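Local coordinates for protein GH127 beta-L-arabinofuranoside (PDB 4QK0) that probably hydrolyses beta-L-arabinofuranosides, as a glycoside hydrolase of family 127 from Geobacillus stearothermophilus, at residues 33-38 and 84-89; 53-58 and 77-82; 278-283 and 348-353; 342-347 and 357-362. One frame throughout, in Å; residues are numbered along the deposited sequence.

Contact 1 of 4, residues 33-38 and 84-89; sequences EVIPYQ and EAVAYL
Ile35 reaches across to helix 84-89 with three different carbons, and each meets its own partner. Its CD1 lies 3.7 Å from Ala85 CB, its CG2 lies 3.9 Å from Val86 CG2, and its CG1 comes within 3.7 Å of Leu89 CD1. Beta-branching suits the place: with CG2 anti to the backbone N and CG1 beside it (chi1 -78°), one branch meets Val86 while the other carries the chain between Ala85 and Leu89. The side chains of Ile35 and Leu89 run alongside with their ends reversed. Alanine at position 85, one turn before Leu89, is small enough to let the end of the isoleucine come close to that helix, whereas Leu89 supplies the length needed to touch the base of the isoleucine.

No hydrogen bond crosses between the two segments; the contact is apolar and buried. Behind the first shell, Glu84 OE2 accepts on its anti lone pair, 2.6 Å from Tyr88 OH, tying together two side chains one turn apart. Glu84 OE1 pairs with Arg419, so this buried acid has a second polar partner. The helix through 33-38 is kinked at Pro36, whose nitrogen cannot donate a hydrogen bond to the preceding turn.

The short axes approach to 11.1 Å at 139° between their N-to-C directions. Both helices, 22-42 and 76-92, lie in the catalytic domain, of the six-hairpin glycosidase clan, with helix 413-422 touching both Ile35 and Tyr88 and helix 140-158 packing against Glu84, Ala87 and Tyr88.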
loop_
_atom_site.group_PDB
_atom_site.type_symbol
_atom_site.label_atom_id
_atom_site.label_comp_id
_atom_site.label_asym_id
_atom_site.label_seq_id
_atom_site.Cartn_x
_atom_site.Cartn_y
_atom_site.Cartn_z
ATOM N N GLU A 33 -3.623 33.346 14.509
ATOM C CA GLU A 33 -3.704 32.852 13.132
ATOM C C GLU A 33 -4.840 31.862 12.912
ATOM O O GLU A 33 -5.685 32.061 12.043
ATOM C CB GLU A 33 -2.363 32.207 12.750
ATOM C CG GLU A 33 -2.392 31.444 11.429
ATOM C CD GLU A 33 -2.713 32.345 10.230
ATOM O OE1 GLU A 33 -3.505 31.921 9.338
ATOM O OE2 GLU A 33 -2.151 33.478 10.186
ATOM N N VAL A 34 -4.851 30.776 13.676
ATOM C CA VAL A 34 -5.742 29.690 13.348
ATOM C C VAL A 34 -7.202 30.015 13.521
ATOM O O VAL A 34 -8.011 29.839 12.598
ATOM C CB VAL A 34 -5.422 28.430 14.159
ATOM C CG1 VAL A 34 -6.317 27.285 13.728
ATOM C CG2 VAL A 34 -3.973 28.000 13.997
ATOM N N ILE A 35 -7.583 30.498 14.698
ATOM C CA ILE A 35 -9.005 30.786 14.960
ATOM C C ILE A 35 -9.586 31.939 14.112
ATOM O O ILE A 35 -10.689 31.840 13.539
ATOM C CB ILE A 35 -9.210 30.999 16.475
ATOM C CG1 ILE A 35 -9.225 29.640 17.188
ATOM C CG2 ILE A 35 -10.461 31.813 16.775
ATOM C CD1 ILE A 35 -10.266 28.657 16.733
ATOM N N PRO A 36 -8.853 33.035 13.982
ATOM C CA PRO A 36 -9.316 34.067 13.035
ATOM C C PRO A 36 -9.471 33.617 11.576
ATOM O O PRO A 36 -10.462 33.971 10.923
ATOM C CB PRO A 36 -8.232 35.148 13.153
ATOM C CG PRO A 36 -7.765 35.007 14.566
ATOM C CD PRO A 36 -7.691 33.497 14.748
ATOM N N TYR A 37 -8.519 32.839 11.064
ATOM C CA TYR A 37 -8.617 32.332 9.684
ATOM C C TYR A 37 -9.851 31.448 9.531
ATOM O O TYR A 37 -10.604 31.568 8.552
ATOM C CB TYR A 37 -7.341 31.564 9.277
ATOM C CG TYR A 37 -7.348 31.108 7.834
ATOM C CD1 TYR A 37 -7.938 29.915 7.471
ATOM C CD2 TYR A 37 -6.826 31.912 6.827
ATOM C CE1 TYR A 37 -7.993 29.508 6.143
ATOM C CE2 TYR A 37 -6.863 31.509 5.492
ATOM C CZ TYR A 37 -7.436 30.300 5.166
ATOM O OH TYR A 37 -7.468 29.901 3.861
ATOM N N GLN A 38 -10.059 30.553 10.498
ATOM C CA GLN A 38 -11.226 29.684 10.417
ATOM C C GLN A 38 -12.513 30.458 10.487
ATOM O O GLN A 38 -13.497 30.095 9.831
ATOM C CB GLN A 38 -11.230 28.635 11.509
ATOM C CG GLN A 38 -10.237 27.488 11.323
ATOM C CD GLN A 38 -10.306 26.747 9.967
ATOM O OE1 GLN A 38 -11.246 25.989 9.726
ATOM N NE2 GLN A 38 -9.270 26.920 9.094
ATOM N N GLU A 84 -15.900 25.987 20.648
ATOM C CA GLU A 84 -15.251 25.320 21.749
ATOM C C GLU A 84 -13.851 25.816 21.929
ATOM O O GLU A 84 -13.405 26.109 23.059
ATOM C CB GLU A 84 -15.277 23.797 21.593
ATOM C CG GLU A 84 -14.782 23.099 22.870
ATOM C CD GLU A 84 -14.552 21.592 22.740
ATOM O OE1 GLU A 84 -15.065 20.994 21.788
ATOM O OE2 GLU A 84 -13.874 21.010 23.625
ATOM N N ALA A 85 -13.118 25.926 20.844
ATOM C CA ALA A 85 -11.768 26.491 20.957
ATOM C C ALA A 85 -11.774 27.942 21.460
ATOM O O ALA A 85 -10.898 28.354 22.224
ATOM C CB ALA A 85 -11.065 26.437 19.625
ATOM N N VAL A 86 -12.717 28.725 20.966
ATOM C CA VAL A 86 -12.816 30.139 21.352
ATOM C C VAL A 86 -13.052 30.246 22.857
ATOM O O VAL A 86 -12.384 31.008 23.520
ATOM C CB VAL A 86 -13.938 30.834 20.542
ATOM C CG1 VAL A 86 -14.418 32.089 21.230
ATOM C CG2 VAL A 86 -13.459 31.168 19.137
ATOM N N ALA A 87 -13.955 29.413 23.372
ATOM C CA ALA A 87 -14.149 29.261 24.828
ATOM C C ALA A 87 -12.878 29.091 25.583
ATOM O O ALA A 87 -12.615 29.817 26.566
ATOM C CB ALA A 87 -15.063 28.091 25.113
ATOM N N TYR A 88 -12.020 28.171 25.124
ATOM C CA TYR A 88 -10.758 27.944 25.832
ATOM C C TYR A 88 -9.841 29.125 25.692
ATOM O O TYR A 88 -9.056 29.423 26.614
ATOM C CB TYR A 88 -10.043 26.671 25.361
ATOM C CG TYR A 88 -10.870 25.407 25.505
ATOM C CD1 TYR A 88 -11.578 25.142 26.663
ATOM C CD2 TYR A 88 -10.920 24.472 24.488
ATOM C CE1 TYR A 88 -12.320 23.972 26.809
ATOM C CE2 TYR A 88 -11.673 23.311 24.609
ATOM C CZ TYR A 88 -12.365 23.062 25.775
ATOM O OH TYR A 88 -13.120 21.925 25.883
ATOM N N LEU A 89 -9.886 29.788 24.538
ATOM C CA LEU A 89 -9.036 30.966 24.364
ATOM C C LEU A 89 -9.416 32.070 25.355
ATOM O O LEU A 89 -8.540 32.748 25.923
ATOM C CB LEU A 89 -9.116 31.489 22.943
ATOM C CG LEU A 89 -8.323 30.600 21.974
ATOM C CD1 LEU A 89 -8.562 31.093 20.556
ATOM C CD2 LEU A 89 -6.854 30.598 22.244
#

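Contact 2 of 4, residues 53-58 and 77-82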
loop_
_atom_site.group_PDB
_atom_site.type_symbol
_atom_site.label_atom_id
_atom_site.label_comp_id
_atom_site.label_asym_id
_atom_site.label_seq_id
_atom_site.Cartn_x
_atom_site.Cartn_y
_atom_site.Cartn_z
ATOM N N HIS A 53 -20.211 27.794 3.867
ATOM C CA HIS A 53 -21.614 28.059 4.193
ATOM C C HIS A 53 -22.012 27.622 5.625
ATOM O O HIS A 53 -23.199 27.443 5.920
ATOM C CB HIS A 53 -22.563 27.377 3.171
ATOM C CG HIS A 53 -22.833 28.190 1.942
ATOM N ND1 HIS A 53 -23.995 28.910 1.772
ATOM C CD2 HIS A 53 -22.105 28.382 0.818
ATOM C CE1 HIS A 53 -23.961 29.534 0.609
ATOM N NE2 HIS A 53 -22.828 29.222 0.007
ATOM N N ALA A 54 -21.068 27.441 6.512
ATOM C CA ALA A 54 -21.419 26.803 7.786
ATOM C C ALA A 54 -22.332 27.723 8.613
ATOM O O ALA A 54 -23.280 27.253 9.251
ATOM C CB ALA A 54 -20.172 26.406 8.580
ATOM N N ILE A 55 -22.019 29.009 8.609
ATOM C CA ILE A 55 -22.803 30.002 9.358
ATOM C C ILE A 55 -24.097 30.291 8.582
ATOM O O ILE A 55 -25.189 30.355 9.156
ATOM C CB ILE A 55 -22.014 31.286 9.567
ATOM C CG1 ILE A 55 -20.746 31.046 10.390
ATOM C CG2 ILE A 55 -22.869 32.374 10.219
ATOM C CD1 ILE A 55 -20.997 30.623 11.814
ATOM N N GLU A 56 -23.952 30.423 7.271
ATOM C CA GLU A 56 -25.057 30.694 6.399
ATOM C C GLU A 56 -26.162 29.667 6.585
ATOM O O GLU A 56 -27.353 29.998 6.617
ATOM C CB GLU A 56 -24.559 30.778 4.930
ATOM C CG GLU A 56 -25.569 31.297 3.926
ATOM C CD GLU A 56 -26.144 32.658 4.294
ATOM O OE1 GLU A 56 -25.559 33.385 5.153
ATOM O OE2 GLU A 56 -27.208 32.991 3.724
ATOM N N ASN A 57 -25.801 28.397 6.670
ATOM C CA ASN A 57 -26.810 27.355 6.874
ATOM C C ASN A 57 -27.682 27.670 8.138
ATOM O O ASN A 57 -28.830 27.355 8.152
ATOM C CB ASN A 57 -26.171 25.978 7.032
ATOM C CG ASN A 57 -25.614 25.402 5.717
ATOM O OD1 ASN A 57 -26.045 25.742 4.625
ATOM N ND2 ASN A 57 -24.684 24.467 5.858
ATOM N N PHE A 58 -27.094 28.201 9.202
ATOM C CA PHE A 58 -27.869 28.519 10.422
ATOM C C PHE A 58 -28.734 29.749 10.213
ATOM O O PHE A 58 -29.863 29.805 10.687
ATOM C CB PHE A 58 -26.974 28.769 11.625
ATOM C CG PHE A 58 -26.392 27.524 12.204
ATOM C CD1 PHE A 58 -27.166 26.666 12.972
ATOM C CD2 PHE A 58 -25.063 27.204 11.974
ATOM C CE1 PHE A 58 -26.634 25.499 13.491
ATOM C CE2 PHE A 58 -24.523 26.056 12.501
ATOM C CZ PHE A 58 -25.301 25.191 13.238
ATOM N N SER A 77 -21.030 20.781 12.938
ATOM C CA SER A 77 -19.996 20.523 13.954
ATOM C C SER A 77 -18.765 21.403 13.814
ATOM O O SER A 77 -17.986 21.579 14.776
ATOM C CB SER A 77 -19.513 19.077 13.877
ATOM O OG SER A 77 -18.842 18.876 12.633
ATOM N N ASP A 78 -18.523 21.912 12.624
ATOM C CA ASP A 78 -17.390 22.853 12.441
ATOM C C ASP A 78 -17.602 24.144 13.253
ATOM O O ASP A 78 -16.678 24.678 13.834
ATOM C CB ASP A 78 -17.225 23.209 10.966
ATOM C CG ASP A 78 -16.575 22.088 10.181
ATOM O OD1 ASP A 78 -15.739 21.357 10.771
ATOM O OD2 ASP A 78 -16.836 21.996 8.958
ATOM N N VAL A 79 -18.829 24.622 13.271
ATOM C CA VAL A 79 -19.137 25.806 14.036
ATOM C C VAL A 79 -18.931 25.501 15.513
ATOM O O VAL A 79 -18.382 26.316 16.259
ATOM C CB VAL A 79 -20.574 26.252 13.777
ATOM C CG1 VAL A 79 -20.913 27.461 14.621
ATOM C CG2 VAL A 79 -20.740 26.605 12.322
ATOM N N ALA A 80 -19.346 24.309 15.920
ATOM C CA ALA A 80 -19.223 23.881 17.294
ATOM C C ALA A 80 -17.798 23.851 17.712
ATOM O O ALA A 80 -17.438 24.333 18.782
ATOM C CB ALA A 80 -19.851 22.513 17.486
ATOM N N LYS A 81 -16.942 23.291 16.875
ATOM C CA LYS A 81 -15.537 23.142 17.262
ATOM C C LYS A 81 -14.857 24.465 17.342
ATOM O O LYS A 81 -13.950 24.651 18.182
ATOM C CB LYS A 81 -14.771 22.227 16.300
ATOM C CG LYS A 81 -15.199 20.763 16.376
ATOM C CD LYS A 81 -14.679 19.997 15.152
ATOM C CE LYS A 81 -15.054 18.539 15.207
ATOM N NZ LYS A 81 -14.800 17.929 13.883
ATOM N N TRP A 82 -15.253 25.395 16.461
ATOM C CA TRP A 82 -14.659 26.734 16.508
ATOM C C TRP A 82 -15.092 27.419 17.838
ATOM O O TRP A 82 -14.244 27.965 18.571
ATOM C CB TRP A 82 -15.050 27.554 15.259
ATOM C CG TRP A 82 -14.495 28.938 15.183
ATOM C CD1 TRP A 82 -13.316 29.320 14.605
ATOM C CD2 TRP A 82 -15.070 30.129 15.728
ATOM N NE1 TRP A 82 -13.130 30.669 14.771
ATOM C CE2 TRP A 82 -14.200 31.188 15.432
ATOM C CE3 TRP A 82 -16.249 30.408 16.407
ATOM C CZ2 TRP A 82 -14.463 32.501 15.814
ATOM C CZ3 TRP A 82 -16.521 31.727 16.758
ATOM C CH2 TRP A 82 -15.631 32.747 16.464
#
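Val79 points one methyl, CG2, into a group of three side chains from helix 54-58. The ring of Phe58 presents its edge: CE2 lies 3.8 Å from Val79 CG2, which sits near the ring plane, and the ring and the valine pass head to tail. Ile55 instead comes in crosswise, bringing only its terminal CD1 to 4.1 Å from Val79 CG2. Ala54 comes as near as the ring, its CB 3.8 Å from Val79 CG2. At this point, where the backbones are nearest, alanine suits the short separation; a single CB suffices.

The rotation of Val79 explains why one methyl does so much. CG1 is anti to the backbone N (chi1 178°), while CG2, beside that nitrogen, is the branch directed to all three partners. The short helical axes stand 110° apart in direction, so the first turn of helix 54-61 lies across helix 76-92, both within the GH127 catalytic domain. Helix 96-112 completes the surroundings by touching both Phe58 and Val79, and Leu42 of helix 22-42 packs on Ala54.

Since no hydrogen bond joins the segments, the fit rests on dispersion and on removing buried hydrocarbon from water. Asn57, close by, finds a partner in the carbonyl of Tyr70, whereas the contact itself has little directionality and depends on the shapes of the valine and its three apolar neighbours.

Contact 3 of 4, residues 278-283 and 348-353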
loop_
_atom_site.group_PDB
_atom_site.type_symbol
_atom_site.label_atom_id
_atom_site.label_comp_id
_atom_site.label_asym_id
_atom_site.label_seq_id
_atom_site.Cartn_x
_atom_site.Cartn_y
_atom_site.Cartn_z
ATOM N N GLY A 278 -15.036 7.181 30.860
ATOM C CA GLY A 278 -15.794 8.128 31.683
ATOM C C GLY A 278 -16.970 7.455 32.405
ATOM O O GLY A 278 -17.150 7.682 33.573
ATOM N N LEU A 279 -17.735 6.623 31.713
ATOM C CA LEU A 279 -18.835 5.907 32.308
ATOM C C LEU A 279 -18.376 4.842 33.317
ATOM O O LEU A 279 -18.939 4.746 34.386
ATOM C CB LEU A 279 -19.665 5.216 31.274
ATOM C CG LEU A 279 -20.476 6.134 30.381
ATOM C CD1 LEU A 279 -20.922 5.356 29.138
ATOM C CD2 LEU A 279 -21.668 6.731 31.119
ATOM N N ALA A 280 -17.332 4.092 33.010
ATOM C CA ALA A 280 -16.789 3.171 33.999
ATOM C C ALA A 280 -16.433 3.880 35.316
ATOM O O ALA A 280 -16.649 3.351 36.380
ATOM C CB ALA A 280 -15.569 2.468 33.468
ATOM N N ALA A 281 -15.865 5.080 35.230
ATOM C CA ALA A 281 -15.487 5.831 36.420
ATOM C C ALA A 281 -16.703 6.295 37.182
ATOM O O ALA A 281 -16.791 6.104 38.372
ATOM C CB ALA A 281 -14.653 7.055 36.031
ATOM N N LYS A 282 -17.627 6.949 36.485
ATOM C CA LYS A 282 -18.748 7.544 37.136
ATOM C C LYS A 282 -19.722 6.506 37.678
ATOM O O LYS A 282 -20.302 6.746 38.717
ATOM C CB LYS A 282 -19.452 8.533 36.210
ATOM C CG LYS A 282 -18.561 9.732 35.879
ATOM C CD LYS A 282 -19.323 10.805 35.137
ATOM C CE LYS A 282 -18.408 11.784 34.419
ATOM N NZ LYS A 282 -17.522 12.539 35.335
HETATM N N MSE A 283 -19.910 5.384 36.981
HETATM C CA MSE A 283 -20.862 4.367 37.415
HETATM C C MSE A 283 -20.241 3.309 38.282
HETATM O O MSE A 283 -20.923 2.428 38.704
HETATM C CB MSE A 283 -21.520 3.560 36.286
HETATM C CG MSE A 283 -22.206 4.334 35.183
HETATM SE SE MSE A 283 -23.603 5.517 35.882
HETATM C CE MSE A 283 -25.033 5.063 34.580
ATOM N N LEU A 348 -6.995 8.192 33.022
ATOM C CA LEU A 348 -6.386 8.678 34.242
ATOM C C LEU A 348 -7.401 8.849 35.379
ATOM O O LEU A 348 -7.070 8.652 36.512
ATOM C CB LEU A 348 -5.702 10.011 34.007
ATOM C CG LEU A 348 -4.351 9.844 33.322
ATOM C CD1 LEU A 348 -3.814 11.197 32.881
ATOM C CD2 LEU A 348 -3.374 9.128 34.239
ATOM N N GLU A 349 -8.629 9.229 35.055
ATOM C CA GLU A 349 -9.685 9.360 36.064
ATOM C C GLU A 349 -10.175 7.998 36.509
ATOM O O GLU A 349 -10.683 7.836 37.593
ATOM C CB GLU A 349 -10.819 10.230 35.526
ATOM C CG GLU A 349 -10.351 11.690 35.365
ATOM C CD GLU A 349 -11.305 12.581 34.550
ATOM O OE1 GLU A 349 -12.412 12.100 34.187
ATOM O OE2 GLU A 349 -10.934 13.746 34.249
ATOM N N LEU A 350 -9.948 6.990 35.693
ATOM C CA LEU A 350 -10.342 5.643 36.035
ATOM C C LEU A 350 -9.310 4.895 36.871
ATOM O O LEU A 350 -9.644 4.032 37.674
ATOM C CB LEU A 350 -10.560 4.908 34.740
ATOM C CG LEU A 350 -11.131 3.513 34.721
ATOM C CD1 LEU A 350 -12.494 3.497 35.404
ATOM C CD2 LEU A 350 -11.252 3.067 33.265
ATOM N N GLU A 351 -8.047 5.239 36.681
ATOM C CA GLU A 351 -6.961 4.615 37.375
ATOM C C GLU A 351 -5.706 5.507 37.152
ATOM O O GLU A 351 -5.314 5.828 36.009
ATOM C CB GLU A 351 -6.792 3.223 36.830
ATOM C CG GLU A 351 -5.719 2.368 37.493
ATOM C CD GLU A 351 -5.232 1.261 36.568
ATOM O OE1 GLU A 351 -5.927 0.957 35.560
ATOM O OE2 GLU A 351 -4.126 0.721 36.801
HETATM N N MSE A 352 -5.075 5.876 38.241
HETATM C CA MSE A 352 -3.899 6.699 38.218
HETATM C C MSE A 352 -2.677 5.863 37.875
HETATM O O MSE A 352 -2.027 5.308 38.735
HETATM C CB MSE A 352 -3.773 7.393 39.548
HETATM C CG MSE A 352 -2.633 8.388 39.427
HETATM SE SE MSE A 352 -2.962 9.842 38.102
HETATM C CE MSE A 352 -4.802 10.291 38.567
ATOM N N ASP A 353 -2.380 5.766 36.577
ATOM C CA ASP A 353 -1.240 5.020 36.071
ATOM C C ASP A 353 -0.461 5.925 35.098
ATOM O O ASP A 353 -1.000 6.419 34.086
ATOM C CB ASP A 353 -1.741 3.748 35.400
ATOM C CG ASP A 353 -0.640 2.810 35.028
ATOM O OD1 ASP A 353 0.515 3.241 34.679
ATOM O OD2 ASP A 353 -0.932 1.611 35.081
#
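Leu350 turns its CG anti to the backbone N (chi1 -173°), and its second torsion (chi2 58°) then directs CD1 at the last turns of helix 266-283. That methyl settles against two successive alanines: it is 3.8 Å from Ala280 CB, 4.2 Å from Ala281 CB, and 3.7 Å from the backbone N of Ala281. A side chain that reaches the helix backbone in this way needs small neighbours, and both alanines, whose CB atoms point toward segment 348-353, meet that need. The backbones are accordingly close, with Ala281 CA and Leu350 CA 5.2 Å apart.

Ala281 also faces the end of helix 334-350, its CB lying 4.3 Å from Glu349 O. Leu350 is the last helical residue before Glu351 leaves helical backbone angles, so the contact is made where one helix finishes. Helices 266-283 and 334-350 both lie in the GH127 catalytic domain, and Lys289 of helix 286-302 touches both Ala280 and Leu350, extending the same packing to a third helix.

Charge lies at the border. Lys282 NZ and Glu349 OE1 are opposite in sign but remain 5.3 Å apart, and each has a partner of its own: Glu203 for the lysine, Arg346 for the glutamate. Any attraction between them would probably be a weak long-range one, leaving the touching surface to the leucine methyl, the two alanine CB atoms and the backbone atoms they meet, in a partly exposed place where longer polar chains can turn to other mates.

Contact 4 of 4, residues 342-347 and 357-362; sequences FWTRRM and ADVMER
Thr344 and Met360 meet at the middle of the contact; no hydrogen bond crosses between the segments, and the carbons of Met360 lie against both CB and the hydroxyl of Thr344. Met360, a selenomethionine here, has its CB 3.8 Å from Thr344 CB, reaches across toward helix 342-347 and bends at the end (chi3 -69°). Its CE is modelled near Arg345 CB but also lies too close to Thr344 OG1, so its exact place is doubtful. A long, unbranched side chain suits a place where it must bridge from one helix to the other. On the other branch of the threonine, CG2 meets Val359 CG1 at 4.0 Å, at a slant.

The segments belong to consecutive helices, 334-350 and 354-365, joined by a short turn into a helical hairpin within the catalytic domain, which belongs to the six-hairpin clan. Their short axes run nearly antiparallel, 161° apart in direction and 8.8 Å at closest approach. Trp296 of helix 286-302 touches both Thr344 and Val359.

Polar bonds are turned inward to each helix or outward to other elements. Thr344 OG1 occupies the position between the backbone N and the carbonyl carbon (chi1 58°) and is hydrogen-bonded to the carbonyl of Val341, so a buried hydroxyl is satisfied within its own helix. With a valine here the hydroxyl would be gone, and the Val341 carbonyl would probably be left without that mate. Arg345 leads its extended chain away from the hairpin to a cation-pi contact with Tyr427, while Asp358 and Glu361 both pair with Arg486.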
loop_
_atom_site.group_PDB
_atom_site.type_symbol
_atom_site.label_atom_id
_atom_site.label_comp_id
_atom_site.label_asym_id
_atom_site.label_seq_id
_atom_site.Cartn_x
_atom_site.Cartn_y
_atom_site.Cartn_z
ATOM N N PHE A 342 -7.687 12.727 24.473
ATOM C CA PHE A 342 -8.940 12.780 25.237
ATOM C C PHE A 342 -9.128 11.472 26.019
ATOM O O PHE A 342 -9.523 11.499 27.181
ATOM C CB PHE A 342 -10.187 12.993 24.382
ATOM C CG PHE A 342 -10.199 14.259 23.555
ATOM C CD1 PHE A 342 -9.548 15.415 23.969
ATOM C CD2 PHE A 342 -10.893 14.291 22.353
ATOM C CE1 PHE A 342 -9.590 16.579 23.192
ATOM C CE2 PHE A 342 -10.950 15.468 21.569
ATOM C CZ PHE A 342 -10.301 16.613 22.002
ATOM N N TRP A 343 -8.888 10.353 25.364
ATOM C CA TRP A 343 -9.053 9.056 25.984
ATOM C C TRP A 343 -8.150 8.930 27.194
ATOM O O TRP A 343 -8.616 8.528 28.263
ATOM C CB TRP A 343 -8.725 7.974 25.008
ATOM C CG TRP A 343 -9.003 6.616 25.490
ATOM C CD1 TRP A 343 -9.853 6.252 26.497
ATOM C CD2 TRP A 343 -8.500 5.394 24.939
ATOM N NE1 TRP A 343 -9.896 4.893 26.600
ATOM C CE2 TRP A 343 -9.094 4.335 25.654
ATOM C CE3 TRP A 343 -7.637 5.093 23.884
ATOM C CZ2 TRP A 343 -8.811 2.970 25.379
ATOM C CZ3 TRP A 343 -7.355 3.745 23.606
ATOM C CH2 TRP A 343 -7.948 2.701 24.339
ATOM N N THR A 344 -6.893 9.330 27.059
ATOM C CA THR A 344 -5.951 9.165 28.147
ATOM C C THR A 344 -6.414 9.917 29.395
ATOM O O THR A 344 -6.217 9.481 30.519
ATOM C CB THR A 344 -4.530 9.655 27.793
ATOM O OG1 THR A 344 -4.573 11.039 27.407
ATOM C CG2 THR A 344 -3.954 8.839 26.631
ATOM N N ARG A 345 -6.983 11.077 29.199
ATOM C CA ARG A 345 -7.440 11.849 30.313
ATOM C C ARG A 345 -8.525 11.107 31.109
ATOM O O ARG A 345 -8.509 11.168 32.298
ATOM C CB ARG A 345 -7.934 13.208 29.848
ATOM C CG ARG A 345 -8.014 14.231 30.972
ATOM C CD ARG A 345 -8.689 15.460 30.428
ATOM N NE ARG A 345 -9.125 16.385 31.451
ATOM C CZ ARG A 345 -9.822 17.485 31.194
ATOM N NH1 ARG A 345 -10.154 17.809 29.943
ATOM N NH2 ARG A 345 -10.187 18.273 32.189
ATOM N N ARG A 346 -9.478 10.458 30.444
ATOM C CA ARG A 346 -10.471 9.668 31.130
ATOM C C ARG A 346 -9.876 8.420 31.745
ATOM O O ARG A 346 -10.363 7.945 32.787
ATOM C CB ARG A 346 -11.603 9.261 30.202
ATOM C CG ARG A 346 -12.431 10.432 29.718
ATOM C CD ARG A 346 -13.109 11.157 30.863
ATOM N NE ARG A 346 -14.197 12.022 30.432
ATOM C CZ ARG A 346 -14.972 12.733 31.252
ATOM N NH1 ARG A 346 -14.779 12.674 32.558
ATOM N NH2 ARG A 346 -15.938 13.536 30.765
HETATM N N MSE A 347 -8.869 7.833 31.090
HETATM C CA MSE A 347 -8.247 6.627 31.675
HETATM C C MSE A 347 -7.614 7.038 32.979
HETATM O O MSE A 347 -7.645 6.297 33.933
HETATM C CB MSE A 347 -7.200 5.961 30.815
HETATM C CG MSE A 347 -7.739 5.326 29.528
HETATM SE SE MSE A 347 -9.019 3.894 29.850
HETATM C CE MSE A 347 -7.840 2.505 30.584
ATOM N N ALA A 357 -0.507 8.700 31.091
ATOM C CA ALA A 357 -0.019 10.032 30.862
ATOM C C ALA A 357 1.189 9.990 29.925
ATOM O O ALA A 357 1.461 10.960 29.248
ATOM C CB ALA A 357 0.312 10.731 32.186
ATOM N N ASP A 358 1.909 8.885 29.923
ATOM C CA ASP A 358 3.047 8.664 29.038
ATOM C C ASP A 358 2.578 8.701 27.601
ATOM O O ASP A 358 3.160 9.434 26.792
ATOM C CB ASP A 358 3.756 7.350 29.328
ATOM C CG ASP A 358 4.577 7.396 30.620
ATOM O OD1 ASP A 358 4.900 8.515 31.174
ATOM O OD2 ASP A 358 4.951 6.289 31.066
ATOM N N VAL A 359 1.471 8.050 27.327
ATOM C CA VAL A 359 0.844 8.099 26.012
ATOM C C VAL A 359 0.306 9.470 25.670
ATOM O O VAL A 359 0.479 9.968 24.525
ATOM C CB VAL A 359 -0.228 7.035 25.877
ATOM C CG1 VAL A 359 -0.994 7.152 24.591
ATOM C CG2 VAL A 359 0.444 5.680 25.878
HETATM N N MSE A 360 -0.380 10.090 26.616
HETATM C CA MSE A 360 -0.894 11.413 26.409
HETATM C C MSE A 360 0.249 12.284 25.946
HETATM O O MSE A 360 0.088 13.067 25.011
HETATM C CB MSE A 360 -1.444 11.923 27.765
HETATM C CG MSE A 360 -1.960 13.333 27.681
HETATM SE SE MSE A 360 -2.593 14.076 29.405
HETATM C CE MSE A 360 -4.047 12.964 29.479
ATOM N N GLU A 361 1.389 12.204 26.654
ATOM C CA GLU A 361 2.528 13.064 26.374
ATOM C C GLU A 361 3.113 12.733 25.005
ATOM O O GLU A 361 3.427 13.632 24.211
ATOM C CB GLU A 361 3.556 12.896 27.468
ATOM C CG GLU A 361 4.910 13.510 27.212
ATOM C CD GLU A 361 5.845 13.336 28.384
ATOM O OE1 GLU A 361 6.353 12.194 28.565
ATOM O OE2 GLU A 361 6.117 14.351 29.111
ATOM N N ARG A 362 3.258 11.436 24.703
ATOM C CA ARG A 362 3.700 11.005 23.349
ATOM C C ARG A 362 2.839 11.639 22.216
ATOM O O ARG A 362 3.377 12.253 21.295
ATOM C CB ARG A 362 3.656 9.512 23.269
ATOM C CG ARG A 362 4.215 8.901 22.007
ATOM C CD ARG A 362 4.029 7.394 21.989
ATOM N NE ARG A 362 4.869 6.695 22.941
ATOM C CZ ARG A 362 6.193 6.595 22.858
ATOM N NH1 ARG A 362 6.890 7.117 21.826
ATOM N NH2 ARG A 362 6.854 5.926 23.782
#

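How the contacts relate
Contacts 1, 2 and 4 are buried, whereas contact 3 is only partly so and has charged groups at its border. Contacts 1 and 2 share helix 76-92, and contact 2 is nested within the chain loop closed by contact 1; the Trp82 NE1 of one and the Ile35 carbonyl of the other form a probable hydrogen bond. Contacts 3 and 4 share helix 334-350, with centres 12 Å apart, and meet where Leu348 packs on Ala357. The two pairs do not touch. Contacts 1 and 2 are wholly apolar and contact 3 largely so, while contact 4 sets a threonine hydroxyl against a selenomethionine; no hydrogen bond crosses any of them.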